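Local structure of 2-keto-3-deoxygluconate kinase (Thermotoga maritima, 2AFB) at residues Ala77-Leu80 against Arg81-Val85; Val331-Ile334 against Glu335-Glu338. The protein probably phosphorylates 2-keto-3-deoxygluconate at the expense of ATP, as a carbohydrate kinase of the pfkB family in the ribokinase clan. One frame throughout, in Å; residues are numbered along the deposited sequence.

Contact 1: residues Ala77-Leu80 against Arg81-Val85; sequences AGHL and RKFGV. With NI (nickel (II) ion), chain C.
H79 and F83, one helical turn apart, point the same way. Their rings meet obliquely, with planes at 57° and H79 CE1 3.6 Å from F83 CE1. F83 CD1 lies over the rim of one imidazole face and also sits 3.3 Å from the carbonyl oxygen H79 O. The H79 side chain is swung out, CG anti to the backbone N (chi1 180°), and its ND1 binds a nickel ion at 2.1 Å. Two waters also bind the nickel.

R81 bends at chi3 (-59°), which folds its guanidinium back over the preceding turn. A77 O lies 3.7 Å above the centre of that flat group, and R81 NH2 packs 3.5 Å from G78 CA. R81 NH2 also hydrogen-bonds to K82 O of the second subunit. Cut back to alanine, this position would probably leave K82 O of the second subunit without its mate and uncover the backbone at A77 and G78.

L80 CD2 meets V85 CG1 at 4.0 Å. V85 N donates to L80 O at 2.9 Å, and G84 N to R81 O. G84 has positive phi. These bonds close helix 71-82 with a Schellman motif, inside the beta-alpha-beta unit of strands 60-67 and 90-92.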
loop_
_atom_site.group_PDB
_atom_site.type_symbol
_atom_site.label_atom_id
_atom_site.label_comp_id
_atom_site.label_asym_id
_atom_site.label_seq_id
_atom_site.Cartn_x
_atom_site.Cartn_y
_atom_site.Cartn_z
ATOM N N ALA A 77 5.823 -22.353 -7.620
ATOM C CA ALA A 77 6.065 -22.891 -8.951
ATOM C C ALA A 77 5.850 -21.825 -10.031
ATOM O O ALA A 77 6.582 -21.739 -11.021
ATOM C CB ALA A 77 5.141 -24.054 -9.196
ATOM N N GLY A 78 4.825 -21.015 -9.855
ATOM C CA GLY A 78 4.549 -20.006 -10.840
ATOM C C GLY A 78 5.586 -18.887 -10.763
ATOM O O GLY A 78 5.936 -18.346 -11.780
ATOM N N HIS A 79 6.123 -18.619 -9.577
ATOM C CA HIS A 79 7.212 -17.643 -9.400
ATOM C C HIS A 79 8.480 -18.090 -10.089
ATOM O O HIS A 79 9.149 -17.291 -10.776
ATOM C CB HIS A 79 7.435 -17.423 -7.908
ATOM C CG HIS A 79 8.517 -16.455 -7.554
ATOM N ND1 HIS A 79 8.397 -15.093 -7.711
ATOM C CD2 HIS A 79 9.718 -16.652 -6.968
ATOM C CE1 HIS A 79 9.482 -14.489 -7.275
ATOM N NE2 HIS A 79 10.301 -15.415 -6.809
ATOM N N LEU A 80 8.789 -19.387 -9.948
ATOM C CA LEU A 80 9.916 -19.971 -10.658
ATOM C C LEU A 80 9.738 -19.846 -12.177
ATOM O O LEU A 80 10.655 -19.457 -12.904
ATOM C CB LEU A 80 10.074 -21.440 -10.265
ATOM C CG LEU A 80 10.726 -21.631 -8.904
ATOM C CD1 LEU A 80 10.312 -22.904 -8.367
ATOM C CD2 LEU A 80 12.250 -21.499 -9.014
ATOM N N ARG A 81 8.565 -20.203 -12.663
ATOM C CA ARG A 81 8.328 -20.105 -14.112
ATOM C C ARG A 81 8.404 -18.660 -14.652
ATOM O O ARG A 81 8.888 -18.429 -15.747
ATOM C CB ARG A 81 6.985 -20.735 -14.512
ATOM C CG ARG A 81 6.986 -22.249 -14.566
ATOM C CD ARG A 81 5.701 -22.739 -15.168
ATOM N NE ARG A 81 4.542 -22.288 -14.381
ATOM C CZ ARG A 81 3.956 -22.951 -13.383
ATOM N NH1 ARG A 81 4.391 -24.132 -12.962
ATOM N NH2 ARG A 81 2.917 -22.416 -12.794
ATOM N N LYS A 82 7.891 -17.705 -13.894
ATOM C CA LYS A 82 7.919 -16.335 -14.305
ATOM C C LYS A 82 9.380 -15.905 -14.633
ATOM O O LYS A 82 9.628 -15.185 -15.581
ATOM C CB LYS A 82 7.345 -15.459 -13.167
ATOM C CG LYS A 82 7.641 -14.013 -13.380
ATOM C CD LYS A 82 7.213 -13.143 -12.225
ATOM C CE LYS A 82 7.414 -11.656 -12.583
ATOM N NZ LYS A 82 6.847 -10.696 -11.585
ATOM N N PHE A 83 10.321 -16.339 -13.810
ATOM C CA PHE A 83 11.718 -16.046 -14.016
ATOM C C PHE A 83 12.396 -16.954 -15.033
ATOM O O PHE A 83 13.577 -16.821 -15.262
ATOM C CB PHE A 83 12.480 -16.094 -12.704
ATOM C CG PHE A 83 12.292 -14.891 -11.854
ATOM C CD1 PHE A 83 11.087 -14.665 -11.206
ATOM C CD2 PHE A 83 13.343 -13.968 -11.671
ATOM C CE1 PHE A 83 10.905 -13.547 -10.423
ATOM C CE2 PHE A 83 13.165 -12.848 -10.864
ATOM C CZ PHE A 83 11.964 -12.642 -10.223
ATOM N N GLY A 84 11.658 -17.869 -15.633
ATOM C CA GLY A 84 12.183 -18.691 -16.729
ATOM C C GLY A 84 12.637 -20.070 -16.296
ATOM O O GLY A 84 13.124 -20.829 -17.131
ATOM N N VAL A 85 12.495 -20.403 -14.998
ATOM C CA VAL A 85 12.945 -21.688 -14.501
ATOM C C VAL A 85 11.920 -22.721 -14.922
ATOM O O VAL A 85 10.735 -22.463 -14.850
ATOM C CB VAL A 85 13.113 -21.693 -12.966
ATOM C CG1 VAL A 85 13.462 -23.090 -12.459
ATOM C CG2 VAL A 85 14.147 -20.736 -12.576
HETATM NI NI NI C . 6.659 -13.889 -7.848
HETATM O O HOH W 1 5.219 -14.649 -9.390
HETATM O O HOH W 2 5.653 -13.888 -5.742
#

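Contact 2: residues Val331-Ile334 against Glu335-Glu338; sequences VLSI and EEIE. With CA (calcium ion), chain G.
This is a local contact at the start of helix 334-341, where S333 is the N-cap and forms a capping box with E336. The loop that follows helix 308-322 leads into it. S333 OG accepts from E336 N at 3.2 Å. In return, S333 N donates to E336 OE1, also at 3.2 Å and nearly straight (162°). That N-H comes from above the carboxylate plane, 47° out of it.

The S333 torsion explains the cap. OG stands between its own backbone N and carbonyl carbon (chi1 69°), which turns it toward the first turn of the helix. A water is hydrogen-bonded to S333 OG at 2.7 Å. The other E336 oxygen, OE2, makes a salt bridge with R32 of the third subunit, so the carboxylate serves both the cap and the subunit interface.

On the buried side, L332 crosses I337 at about a right angle, with L332 CD1 3.9 Å from I337 CG1. I337 continues this packing onto F314 and A318 of helix 308-322.

I334 and E338 lie side by side along the helix. E338 N donates to I334 O at 2.9 Å. I334 CG2 touches E338 OE2 at 3.7 Å. The E338 chain is extended beyond CG, and both its carboxylate oxygens grip a calcium ion also bound by NE2 of H8, a residue of the N-terminal histidine tag: E338 OE1 at 2.6 Å and OE2 at 2.5 Å.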
loop_
_atom_site.group_PDB
_atom_site.type_symbol
_atom_site.label_atom_id
_atom_site.label_comp_id
_atom_site.label_asym_id
_atom_site.label_seq_id
_atom_site.Cartn_x
_atom_site.Cartn_y
_atom_site.Cartn_z
ATOM N N VAL A 331 17.026 -10.080 -10.924
ATOM C CA VAL A 331 16.417 -9.634 -12.170
ATOM C C VAL A 331 17.567 -8.903 -12.841
ATOM O O VAL A 331 17.876 -7.779 -12.454
ATOM C CB VAL A 331 15.233 -8.646 -11.903
ATOM C CG1 VAL A 331 14.674 -8.080 -13.152
ATOM C CG2 VAL A 331 14.152 -9.317 -11.078
ATOM N N LEU A 332 18.256 -9.572 -13.768
ATOM C CA LEU A 332 19.469 -9.046 -14.368
ATOM C C LEU A 332 19.591 -9.578 -15.778
ATOM O O LEU A 332 19.134 -10.696 -16.062
ATOM C CB LEU A 332 20.689 -9.498 -13.559
ATOM C CG LEU A 332 21.015 -8.701 -12.295
ATOM C CD1 LEU A 332 22.292 -9.258 -11.647
ATOM C CD2 LEU A 332 21.133 -7.236 -12.572
ATOM N N SER A 333 20.158 -8.749 -16.655
ATOM C CA SER A 333 20.634 -9.147 -17.980
ATOM C C SER A 333 22.153 -9.288 -17.991
ATOM O O SER A 333 22.844 -8.710 -17.175
ATOM C CB SER A 333 20.251 -8.099 -19.032
ATOM O OG SER A 333 20.988 -6.922 -18.832
ATOM N N ILE A 334 22.669 -10.030 -18.962
ATOM C CA ILE A 334 24.109 -10.179 -19.157
ATOM C C ILE A 334 24.776 -8.797 -19.313
ATOM O O ILE A 334 25.799 -8.492 -18.678
ATOM C CB ILE A 334 24.402 -11.095 -20.399
ATOM C CG1 ILE A 334 23.800 -12.475 -20.162
ATOM C CG2 ILE A 334 25.928 -11.241 -20.646
ATOM C CD1 ILE A 334 23.555 -13.245 -21.454
ATOM N N GLU A 335 24.138 -7.947 -20.114
ATOM C CA GLU A 335 24.659 -6.643 -20.419
ATOM C C GLU A 335 24.873 -5.794 -19.167
ATOM O O GLU A 335 25.869 -5.113 -19.078
ATOM C CB GLU A 335 23.721 -5.923 -21.381
ATOM C CG GLU A 335 24.136 -4.445 -21.666
ATOM C CD GLU A 335 23.286 -3.697 -22.784
ATOM O OE1 GLU A 335 22.263 -4.255 -23.256
ATOM O OE2 GLU A 335 23.670 -2.552 -23.195
ATOM N N GLU A 336 23.899 -5.800 -18.257
ATOM C CA GLU A 336 23.937 -5.024 -17.013
ATOM C C GLU A 336 25.105 -5.420 -16.133
ATOM O O GLU A 336 25.832 -4.572 -15.615
ATOM C CB GLU A 336 22.603 -5.186 -16.229
ATOM C CG GLU A 336 21.476 -4.355 -16.888
ATOM C CD GLU A 336 20.012 -4.652 -16.364
ATOM O OE1 GLU A 336 19.795 -5.684 -15.671
ATOM O OE2 GLU A 336 19.083 -3.845 -16.695
ATOM N N ILE A 337 25.283 -6.722 -15.968
ATOM C CA ILE A 337 26.413 -7.267 -15.225
ATOM C C ILE A 337 27.748 -6.894 -15.882
ATOM O O ILE A 337 28.672 -6.431 -15.215
ATOM C CB ILE A 337 26.285 -8.813 -15.124
ATOM C CG1 ILE A 337 24.958 -9.193 -14.495
ATOM C CG2 ILE A 337 27.508 -9.433 -14.391
ATOM C CD1 ILE A 337 24.678 -10.646 -14.513
ATOM N N GLU A 338 27.876 -7.122 -17.189
ATOM C CA GLU A 338 29.111 -6.769 -17.874
ATOM C C GLU A 338 29.449 -5.302 -17.747
ATOM O O GLU A 338 30.615 -4.956 -17.613
ATOM C CB GLU A 338 29.036 -7.090 -19.367
ATOM C CG GLU A 338 29.148 -8.568 -19.662
ATOM C CD GLU A 338 28.997 -8.904 -21.151
ATOM O OE1 GLU A 338 28.513 -8.032 -21.944
ATOM O OE2 GLU A 338 29.371 -10.061 -21.515
HETATM CA CA CA G . 28.442 -9.740 -23.858
HETATM O O HOH W 3 20.356 -4.828 -20.412
HETATM O O HOH W 4 29.055 -8.607 -26.426
#

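In the fold
Contact 1 closes helix 71-82, and contact 2 opens helix 334-341 much later in the chain. One is therefore a C-terminal cap and the other an N-terminal cap. Their centres are about 19 Å apart, yet they touch: F83 CE2 packs 3.7 Å from V331 CG2. Q56, at the end of helix 46-56, reaches both through weak hydrogen bonds to F83 O and L332 N. Helix 71-82 belongs to the beta-alpha-beta unit at the 90-92 edge of the large mixed sheet, while helix 334-341 packs on helix 308-322. The third subunit touches both contacts, its F34 meeting F83 and V331. The pair thus joins distant parts of the chain where subunits of the assembly meet.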